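Local structure of hypothetical protein (Pseudomonas aeruginosa, 2H9F) at residues H83-L88 with C133-W138; L108-G113 with M377-R382; I146-P151 with I175-L180. The protein probably isomerises methylaconitate, as a PrpF-family enzyme. All coordinates share one frame; numbering follows the deposited sequence.

Contact 1 of 3, residues H83-L88 with C133-W138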
loop_
_atom_site.group_PDB
_atom_site.type_symbol
_atom_site.label_atom_id
_atom_site.label_comp_id
_atom_site.label_asym_id
_atom_site.label_seq_id
_atom_site.Cartn_x
_atom_site.Cartn_y
_atom_site.Cartn_z
ATOM N N HIS A 83 23.875 -24.663 9.231
ATOM C CA HIS A 83 22.761 -23.765 9.036
ATOM C C HIS A 83 21.456 -24.532 9.075
ATOM O O HIS A 83 21.397 -25.688 8.717
ATOM C CB HIS A 83 22.944 -23.038 7.695
ATOM C CG HIS A 83 24.083 -22.058 7.690
ATOM N ND1 HIS A 83 25.379 -22.414 7.367
ATOM C CD2 HIS A 83 24.118 -20.736 7.993
ATOM C CE1 HIS A 83 26.159 -21.346 7.479
ATOM N NE2 HIS A 83 25.414 -20.313 7.833
ATOM N N ASP A 84 20.414 -23.867 9.537
ATOM C CA ASP A 84 19.071 -24.420 9.575
ATOM C C ASP A 84 18.280 -24.193 8.296
ATOM O O ASP A 84 17.596 -25.106 7.849
ATOM C CB ASP A 84 18.304 -23.818 10.756
ATOM C CG ASP A 84 18.963 -24.162 12.067
ATOM O OD1 ASP A 84 19.102 -25.384 12.336
ATOM O OD2 ASP A 84 19.418 -23.229 12.755
ATOM N N VAL A 85 18.323 -22.979 7.746
ATOM C CA VAL A 85 17.519 -22.650 6.576
ATOM C C VAL A 85 18.303 -21.871 5.552
ATOM O O VAL A 85 19.184 -21.096 5.900
ATOM C CB VAL A 85 16.273 -21.841 6.971
ATOM C CG1 VAL A 85 15.301 -22.746 7.828
ATOM C CG2 VAL A 85 16.666 -20.521 7.690
ATOM N N ASP A 86 17.990 -22.091 4.279
ATOM C CA ASP A 86 18.396 -21.181 3.222
ATOM C C ASP A 86 17.294 -20.157 2.997
ATOM O O ASP A 86 16.118 -20.503 2.921
ATOM C CB ASP A 86 18.668 -21.919 1.921
ATOM C CG ASP A 86 19.864 -22.808 1.994
ATOM O OD1 ASP A 86 20.658 -22.660 2.946
ATOM O OD2 ASP A 86 20.031 -23.674 1.097
ATOM N N TYR A 87 17.697 -18.902 2.851
ATOM C CA TYR A 87 16.814 -17.762 2.789
ATOM C C TYR A 87 17.091 -17.012 1.517
ATOM O O TYR A 87 18.189 -16.537 1.279
ATOM C CB TYR A 87 17.044 -16.903 4.029
ATOM C CG TYR A 87 16.632 -15.458 3.960
ATOM C CD1 TYR A 87 15.414 -15.094 3.453
ATOM C CD2 TYR A 87 17.462 -14.457 4.444
ATOM C CE1 TYR A 87 15.037 -13.765 3.423
ATOM C CE2 TYR A 87 17.101 -13.115 4.395
ATOM C CZ TYR A 87 15.891 -12.776 3.878
ATOM O OH TYR A 87 15.485 -11.453 3.832
ATOM N N LEU A 88 16.077 -16.957 0.669
ATOM C CA LEU A 88 16.151 -16.306 -0.627
ATOM C C LEU A 88 15.101 -15.209 -0.676
ATOM O O LEU A 88 13.950 -15.453 -0.345
ATOM C CB LEU A 88 15.869 -17.340 -1.713
ATOM C CG LEU A 88 16.556 -17.230 -3.068
ATOM C CD1 LEU A 88 18.059 -17.120 -2.960
ATOM C CD2 LEU A 88 16.136 -18.449 -3.918
ATOM N N CYS A 133 15.324 -19.773 20.455
ATOM C CA CYS A 133 15.830 -20.629 19.409
ATOM C C CYS A 133 16.838 -19.880 18.549
ATOM O O CYS A 133 16.549 -18.846 17.966
ATOM C CB CYS A 133 14.662 -21.155 18.583
ATOM S SG CYS A 133 15.270 -22.266 17.327
ATOM N N GLU A 134 18.041 -20.408 18.464
ATOM C CA GLU A 134 19.046 -19.842 17.603
ATOM C C GLU A 134 18.832 -20.344 16.192
ATOM O O GLU A 134 19.248 -21.457 15.835
ATOM C CB GLU A 134 20.413 -20.261 18.129
ATOM C CG GLU A 134 21.611 -19.696 17.403
ATOM C CD GLU A 134 22.934 -20.278 17.928
ATOM O OE1 GLU A 134 23.306 -21.377 17.474
ATOM O OE2 GLU A 134 23.561 -19.626 18.799
ATOM N N VAL A 135 18.187 -19.527 15.368
ATOM C CA VAL A 135 17.940 -19.931 14.001
ATOM C C VAL A 135 19.140 -19.517 13.153
ATOM O O VAL A 135 19.449 -18.349 13.056
ATOM C CB VAL A 135 16.644 -19.325 13.432
ATOM C CG1 VAL A 135 16.423 -19.833 12.025
ATOM C CG2 VAL A 135 15.454 -19.644 14.320
ATOM N N ARG A 136 19.817 -20.480 12.545
ATOM C CA ARG A 136 20.996 -20.197 11.735
ATOM C C ARG A 136 20.613 -20.083 10.251
ATOM O O ARG A 136 20.312 -21.094 9.599
ATOM C CB ARG A 136 22.013 -21.312 11.927
ATOM C CG ARG A 136 22.418 -21.528 13.407
ATOM C CD ARG A 136 23.176 -22.857 13.589
ATOM N NE ARG A 136 22.316 -24.002 13.290
ATOM C CZ ARG A 136 22.731 -25.249 13.105
ATOM N NH1 ARG A 136 24.010 -25.571 13.205
ATOM N NH2 ARG A 136 21.852 -26.195 12.829
ATOM N N ILE A 137 20.652 -18.850 9.717
ATOM C CA ILE A 137 20.132 -18.532 8.377
ATOM C C ILE A 137 21.272 -18.383 7.400
ATOM O O ILE A 137 22.222 -17.647 7.660
ATOM C CB ILE A 137 19.324 -17.235 8.379
ATOM C CG1 ILE A 137 18.179 -17.332 9.393
ATOM C CG2 ILE A 137 18.800 -16.929 6.950
ATOM C CD1 ILE A 137 17.548 -15.981 9.815
ATOM N N TRP A 138 21.219 -19.131 6.303
ATOM C CA TRP A 138 22.136 -18.914 5.194
ATOM C C TRP A 138 21.438 -17.981 4.230
ATOM O O TRP A 138 20.468 -18.368 3.620
ATOM C CB TRP A 138 22.425 -20.210 4.510
ATOM C CG TRP A 138 23.354 -20.100 3.377
ATOM C CD1 TRP A 138 23.085 -20.382 2.072
ATOM C CD2 TRP A 138 24.733 -19.723 3.431
ATOM N NE1 TRP A 138 24.203 -20.196 1.310
ATOM C CE2 TRP A 138 25.234 -19.797 2.119
ATOM C CE3 TRP A 138 25.590 -19.338 4.460
ATOM C CZ2 TRP A 138 26.566 -19.492 1.802
ATOM C CZ3 TRP A 138 26.909 -19.031 4.146
ATOM C CH2 TRP A 138 27.384 -19.115 2.824
#
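The Trp138 indole turns an edge toward one face of the His83 imidazole in a T-shaped (edge-to-face) stack, its six-membered ring centroid 5.0 Å from that of His83 and the planes at 67°. Trp138 CE3 leads, 3.4 Å above the plane of the His83 ring and near its rim, and the carbonyl oxygens of Arg136 and Ile137 lie at the imidazole edge. Trp138 CB adds an off-centre CH-pi contact. Asp86 OD1, hydrogen-bonded with Ser78, lies obliquely beside the indole. His83 NE2 is hydrogen-bonded with Thr145 OG1 and His83 ND1 with Pro81 O, which limits rotation of the ring. The Arg136 guanidinium carries His83 N over the centre of one face and Asp84 OD1 at its edge. A bend at chi3 (-65°) lets Arg136 meet Asp84 side-on in a salt bridge: Arg136 NH2 reaches Asp84 OD1 at 2.9 Å and Arg136 NE reaches Asp84 OD2 at 3.0 Å. Both nitrogens stand 46° out of the carboxylate plane. Asp84 OD2 also accepts Arg136 N at 2.8 Å through its anti lone pair, so two donors grip this oxygen.

These residues begin a parallel pairing of strands 85-92 and 131-139, among the strands that curl round helix 106-118, as in the diaminopimelate epimerase-like fold to which PrpF proteins belong. Trp138 N donates to Val85 O at 2.9 Å, and Tyr87 N in turn to Trp138 O. On the helix-facing side, Val85 CG2 lies 3.9 Å from Ile137 CG1, while Tyr87 CB abuts Ile137 CG2 at 3.4 Å. The Tyr87 hydroxyl is hydrogen-bonded to Cys105 O beside the start of that helix.

Contact 2 of 3, residues L108-G113 with M377-R382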
loop_
_atom_site.group_PDB
_atom_site.type_symbol
_atom_site.label_atom_id
_atom_site.label_comp_id
_atom_site.label_asym_id
_atom_site.label_seq_id
_atom_site.Cartn_x
_atom_site.Cartn_y
_atom_site.Cartn_z
ATOM N N LEU A 108 13.489 -8.134 6.397
ATOM C CA LEU A 108 12.826 -9.424 6.202
ATOM C C LEU A 108 13.601 -10.611 6.780
ATOM O O LEU A 108 12.990 -11.637 7.054
ATOM C CB LEU A 108 12.377 -9.668 4.748
ATOM C CG LEU A 108 11.122 -8.906 4.280
ATOM C CD1 LEU A 108 10.608 -9.524 3.004
ATOM C CD2 LEU A 108 9.956 -8.756 5.311
ATOM N N SER A 109 14.904 -10.471 7.031
ATOM C CA SER A 109 15.661 -11.481 7.836
ATOM C C SER A 109 14.988 -11.831 9.144
ATOM O O SER A 109 14.952 -12.987 9.548
ATOM C CB SER A 109 17.063 -10.954 8.159
ATOM O OG SER A 109 17.725 -10.648 6.950
ATOM N N THR A 110 14.466 -10.811 9.815
ATOM C CA THR A 110 13.760 -11.030 11.052
ATOM C C THR A 110 12.617 -12.012 10.776
ATOM O O THR A 110 12.467 -12.966 11.507
ATOM C CB THR A 110 13.223 -9.719 11.631
ATOM O OG1 THR A 110 14.136 -8.639 11.348
ATOM C CG2 THR A 110 13.034 -9.848 13.115
ATOM N N GLY A 111 11.868 -11.794 9.678
ATOM C CA GLY A 111 10.779 -12.667 9.297
ATOM C C GLY A 111 11.262 -14.052 8.897
ATOM O O GLY A 111 10.612 -15.048 9.204
ATOM N N ALA A 112 12.415 -14.123 8.240
ATOM C CA ALA A 112 13.018 -15.422 7.899
ATOM C C ALA A 112 13.238 -16.278 9.152
ATOM O O ALA A 112 12.977 -17.453 9.124
ATOM C CB ALA A 112 14.313 -15.265 7.120
ATOM N N GLY A 113 13.725 -15.690 10.241
ATOM C CA GLY A 113 13.993 -16.463 11.443
ATOM C C GLY A 113 12.713 -16.971 12.060
ATOM O O GLY A 113 12.617 -18.115 12.445
HETATM N N MSE A 377 21.872 -6.257 15.952
HETATM C CA MSE A 377 20.757 -5.313 16.066
HETATM C C MSE A 377 19.497 -6.051 16.454
HETATM O O MSE A 377 19.449 -7.264 16.380
HETATM C CB MSE A 377 20.557 -4.611 14.749
HETATM C CG MSE A 377 20.212 -5.584 13.613
HETATM SE SE MSE A 377 20.392 -4.763 11.869
HETATM C CE MSE A 377 22.286 -4.768 11.674
ATOM N N SER A 378 18.484 -5.319 16.896
ATOM C CA SER A 378 17.229 -5.902 17.305
ATOM C C SER A 378 16.098 -5.438 16.404
ATOM O O SER A 378 15.983 -4.246 16.051
ATOM C CB SER A 378 16.896 -5.479 18.734
ATOM O OG SER A 378 17.762 -6.127 19.647
ATOM N N ARG A 379 15.247 -6.383 16.041
ATOM C CA ARG A 379 14.039 -6.079 15.263
ATOM C C ARG A 379 12.906 -6.913 15.793
ATOM O O ARG A 379 13.003 -7.483 16.898
ATOM C CB ARG A 379 14.341 -6.337 13.782
ATOM C CG ARG A 379 15.326 -5.308 13.264
ATOM C CD ARG A 379 15.503 -5.299 11.803
ATOM N NE ARG A 379 16.305 -4.123 11.479
ATOM C CZ ARG A 379 17.219 -4.042 10.498
ATOM N NH1 ARG A 379 17.511 -5.087 9.692
ATOM N NH2 ARG A 379 17.870 -2.880 10.341
ATOM N N SER A 380 11.788 -6.914 15.085
ATOM C CA SER A 380 10.657 -7.734 15.488
ATOM C C SER A 380 9.983 -8.192 14.225
ATOM O O SER A 380 10.179 -7.588 13.195
ATOM C CB SER A 380 9.680 -6.949 16.344
ATOM O OG SER A 380 9.004 -5.953 15.593
ATOM N N ALA A 381 9.168 -9.231 14.342
ATOM C CA ALA A 381 8.410 -9.811 13.225
ATOM C C ALA A 381 7.047 -10.298 13.739
ATOM O O ALA A 381 6.905 -10.670 14.896
ATOM C CB ALA A 381 9.136 -10.933 12.660
ATOM N N ARG A 382 6.038 -10.307 12.878
ATOM C CA ARG A 382 4.820 -11.026 13.199
ATOM C C ARG A 382 4.061 -11.467 11.955
ATOM O O ARG A 382 4.124 -10.827 10.877
ATOM C CB ARG A 382 3.866 -10.184 14.079
ATOM C CG ARG A 382 3.433 -8.905 13.501
ATOM C CD ARG A 382 2.517 -8.093 14.501
ATOM N NE ARG A 382 1.181 -8.553 14.409
ATOM C CZ ARG A 382 0.191 -7.972 13.742
ATOM N NH1 ARG A 382 0.289 -6.812 13.115
ATOM N NH2 ARG A 382 -0.976 -8.569 13.761
#
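Thr110 meets strand 369-386 with both branches of its side chain. Its hydroxyl lies against the aliphatic part of Arg379, with Thr110 OG1 3.4 Å from Arg379 CB and 3.6 Å from Arg379 CD, and the threonine side chain lies across that of Arg379. Thr110 OG1 stands beside its own backbone N (chi1 -35°), which leaves it hydrogen-bonded to Asn107 O, one turn back in the helix, while the methyl is directed at the strand. Thr110 CG2 comes within 3.6 Å of Ser380 O.

Helix 106-118 is the central helix round which the surrounding strands curl, in the manner of diaminopimelate epimerase-like domains, and here strand 369-386, interrupted by a bulge or short loop, passes along its flank. Ala381 fills the next position: its CB touches Thr110 CG2 at 4.1 Å and is equally near Gly111 CA, the CA atoms of Gly111 and Ala381 being 5.4 Å apart. The straight Arg379 chain passes the threonine, and the selenium of Met377, a selenomethionine, sits over one face of its guanidinium, toward the rim. Ser380 points away from the helix, and its hydroxyl is hydrogen-bonded to Arg16 NH1.

Contact 3 of 3, residues I146-P151 with I175-L180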
loop_
_atom_site.group_PDB
_atom_site.type_symbol
_atom_site.label_atom_id
_atom_site.label_comp_id
_atom_site.label_asym_id
_atom_site.label_seq_id
_atom_site.Cartn_x
_atom_site.Cartn_y
_atom_site.Cartn_z
ATOM N N ILE A 146 23.327 -15.281 8.959
ATOM C CA ILE A 146 22.607 -14.456 9.875
ATOM C C ILE A 146 22.089 -15.408 10.969
ATOM O O ILE A 146 21.562 -16.478 10.662
ATOM C CB ILE A 146 21.383 -13.764 9.225
ATOM C CG1 ILE A 146 21.769 -13.013 7.953
ATOM C CG2 ILE A 146 20.683 -12.824 10.230
ATOM C CD1 ILE A 146 20.544 -12.509 7.163
ATOM N N ILE A 147 22.268 -15.020 12.230
ATOM C CA ILE A 147 21.748 -15.761 13.360
ATOM C C ILE A 147 20.630 -14.906 13.891
ATOM O O ILE A 147 20.833 -13.727 14.144
ATOM C CB ILE A 147 22.780 -15.932 14.507
ATOM C CG1 ILE A 147 24.093 -16.497 13.976
ATOM C CG2 ILE A 147 22.188 -16.819 15.605
ATOM C CD1 ILE A 147 23.969 -17.795 13.279
ATOM N N ALA A 148 19.452 -15.503 13.983
ATOM C CA ALA A 148 18.275 -14.876 14.538
ATOM C C ALA A 148 17.939 -15.594 15.849
ATOM O O ALA A 148 17.677 -16.802 15.880
ATOM C CB ALA A 148 17.112 -14.950 13.541
ATOM N N HIS A 149 17.953 -14.831 16.936
ATOM C CA HIS A 149 17.626 -15.344 18.237
ATOM C C HIS A 149 16.155 -15.111 18.455
ATOM O O HIS A 149 15.732 -14.008 18.830
ATOM C CB HIS A 149 18.466 -14.643 19.295
ATOM C CG HIS A 149 19.946 -14.786 19.082
ATOM N ND1 HIS A 149 20.690 -15.768 19.687
ATOM C CD2 HIS A 149 20.820 -14.052 18.355
ATOM C CE1 HIS A 149 21.951 -15.652 19.322
ATOM N NE2 HIS A 149 22.056 -14.625 18.505
ATOM N N VAL A 150 15.362 -16.150 18.214
ATOM C CA VAL A 150 13.923 -16.011 18.160
ATOM C C VAL A 150 13.318 -16.521 19.436
ATOM O O VAL A 150 13.545 -17.667 19.820
ATOM C CB VAL A 150 13.342 -16.793 16.927
ATOM C CG1 VAL A 150 11.819 -16.696 16.891
ATOM C CG2 VAL A 150 13.912 -16.267 15.675
ATOM N N PRO A 151 12.530 -15.679 20.135
ATOM C CA PRO A 151 11.965 -16.188 21.352
ATOM C C PRO A 151 10.837 -17.152 21.107
ATOM O O PRO A 151 10.109 -17.024 20.114
ATOM C CB PRO A 151 11.459 -14.918 22.050
ATOM C CG PRO A 151 11.092 -14.012 20.919
ATOM C CD PRO A 151 12.108 -14.292 19.866
ATOM N N ILE A 175 13.534 -9.667 18.556
ATOM C CA ILE A 175 14.379 -10.681 17.934
ATOM C C ILE A 175 15.718 -10.004 17.701
ATOM O O ILE A 175 15.816 -9.033 16.956
ATOM C CB ILE A 175 13.834 -11.153 16.581
ATOM C CG1 ILE A 175 12.488 -11.853 16.796
ATOM C CG2 ILE A 175 14.791 -12.132 15.934
ATOM C CD1 ILE A 175 11.642 -12.146 15.520
ATOM N N VAL A 176 16.761 -10.502 18.346
ATOM C CA VAL A 176 18.111 -10.006 18.123
ATOM C C VAL A 176 18.700 -10.751 16.921
ATOM O O VAL A 176 18.611 -11.971 16.851
ATOM C CB VAL A 176 18.992 -10.288 19.385
ATOM C CG1 VAL A 176 20.448 -9.954 19.134
ATOM C CG2 VAL A 176 18.433 -9.549 20.609
ATOM N N LEU A 177 19.298 -10.006 15.988
ATOM C CA LEU A 177 19.940 -10.568 14.827
ATOM C C LEU A 177 21.427 -10.345 14.905
ATOM O O LEU A 177 21.844 -9.261 15.310
ATOM C CB LEU A 177 19.432 -9.883 13.547
ATOM C CG LEU A 177 17.933 -9.931 13.199
ATOM C CD1 LEU A 177 17.634 -8.964 12.044
ATOM C CD2 LEU A 177 17.468 -11.363 12.870
ATOM N N GLU A 178 22.216 -11.336 14.472
ATOM C CA GLU A 178 23.657 -11.198 14.323
ATOM C C GLU A 178 24.039 -11.503 12.885
ATOM O O GLU A 178 23.834 -12.611 12.421
ATOM C CB GLU A 178 24.464 -12.176 15.209
ATOM C CG GLU A 178 23.984 -12.308 16.604
ATOM C CD GLU A 178 24.952 -13.094 17.506
ATOM O OE1 GLU A 178 25.769 -13.882 17.012
ATOM O OE2 GLU A 178 24.884 -12.887 18.732
ATOM N N PHE A 179 24.611 -10.512 12.215
ATOM C CA PHE A 179 25.124 -10.674 10.878
ATOM C C PHE A 179 26.603 -10.975 10.988
ATOM O O PHE A 179 27.398 -10.132 11.404
ATOM C CB PHE A 179 24.870 -9.403 10.082
ATOM C CG PHE A 179 23.418 -9.132 9.842
ATOM C CD1 PHE A 179 22.646 -8.538 10.815
ATOM C CD2 PHE A 179 22.807 -9.512 8.661
ATOM C CE1 PHE A 179 21.296 -8.291 10.615
ATOM C CE2 PHE A 179 21.443 -9.261 8.440
ATOM C CZ PHE A 179 20.698 -8.652 9.431
ATOM N N LEU A 180 26.976 -12.197 10.635
ATOM C CA LEU A 180 28.346 -12.628 10.759
ATOM C C LEU A 180 29.170 -12.157 9.571
ATOM O O LEU A 180 28.726 -12.218 8.422
ATOM C CB LEU A 180 28.427 -14.149 10.869
ATOM C CG LEU A 180 27.629 -14.768 12.023
ATOM C CD1 LEU A 180 28.029 -16.255 12.219
ATOM C CD2 LEU A 180 27.808 -14.042 13.338
HETATM O O HOH W 1 16.156 -12.341 20.862
#
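Ile146 and Phe179 project together from one face of the strand pair, and the isoleucine methyl CG2 sits over the face of the ring in a CH-pi contact, 4.2 Å from the Phe179 centroid and 16° off the ring normal. In the other branch of Ile146, chi1 (-53°) sets CG1 beside the backbone N, and the extended chi2 carries CD1 on to 3.6 Å from Phe179 CE2. On the same face Leu177 reaches back with one branch, its CD2 lying 3.7 Å from Ala148 CB. Ile175 spreads both of its branches: CG2 touches Ala148 CB and Val150 CG2, while CG1 meets Pro151 CD. Thr110 of helix 106-118 covers Ile175 and Leu177, and Ser109 packs on Ile146, so this side of the antiparallel pair is the one turned toward the central helix.

Ile147, His149, Val176 and Glu178 project from the reverse face. Here Glu178 sets CG beside its backbone N and runs straight beyond it, which carries its carboxylate to His149: ring and carboxylate planes stand 61° apart, Glu178 OE2 lies 3.3 Å from His149 NE2, and Val176 O sits at the edge of the imidazole. Glu178 OE1 makes a long, weak ion pair with Lys374 NZ.

Ile147 and Glu178 form a hydrogen-bonded pair, Ile147 N to Glu178 O at 2.9 Å and Glu178 N to Ile147 O at 2.8 Å. His149 N donates to Val176 O, but the return link is made by a water, which donates to His149 O at 2.7 Å and accepts from Val176 N at 3.2 Å. The water thus gives both groups a partner, and the pairing combines an apolar face against the helix with a mixed, partly exposed face where Ile147 and Val176 flank His149 and Glu178.

How the contacts relate
Strands 85-92, 131-139, 144-153, 175-180 and 369-386 follow one another side by side, and the three contacts sample this series. Contact 1 joins contact 3 through probable backbone hydrogen bonds, Ile137 N to Ile146 O at 2.7 Å and Val135 N to Ala148 O at 2.8 Å. Contacts 3 and 2 are linked likewise by Leu177 N with Met377 O, 2.8 Å apart. Helix 106-118, a member of contact 2, reaches both others: Ala112 CB lies 3.8 Å from Tyr87 CD1, and Thr110 OG1 lies 3.6 Å from Leu177 CD1. A bound cobalt ion lies about 12 Å from the Ser380 side chain, and a sulfate, probably from the crystallisation liquor, about 5 Å from that of Arg136.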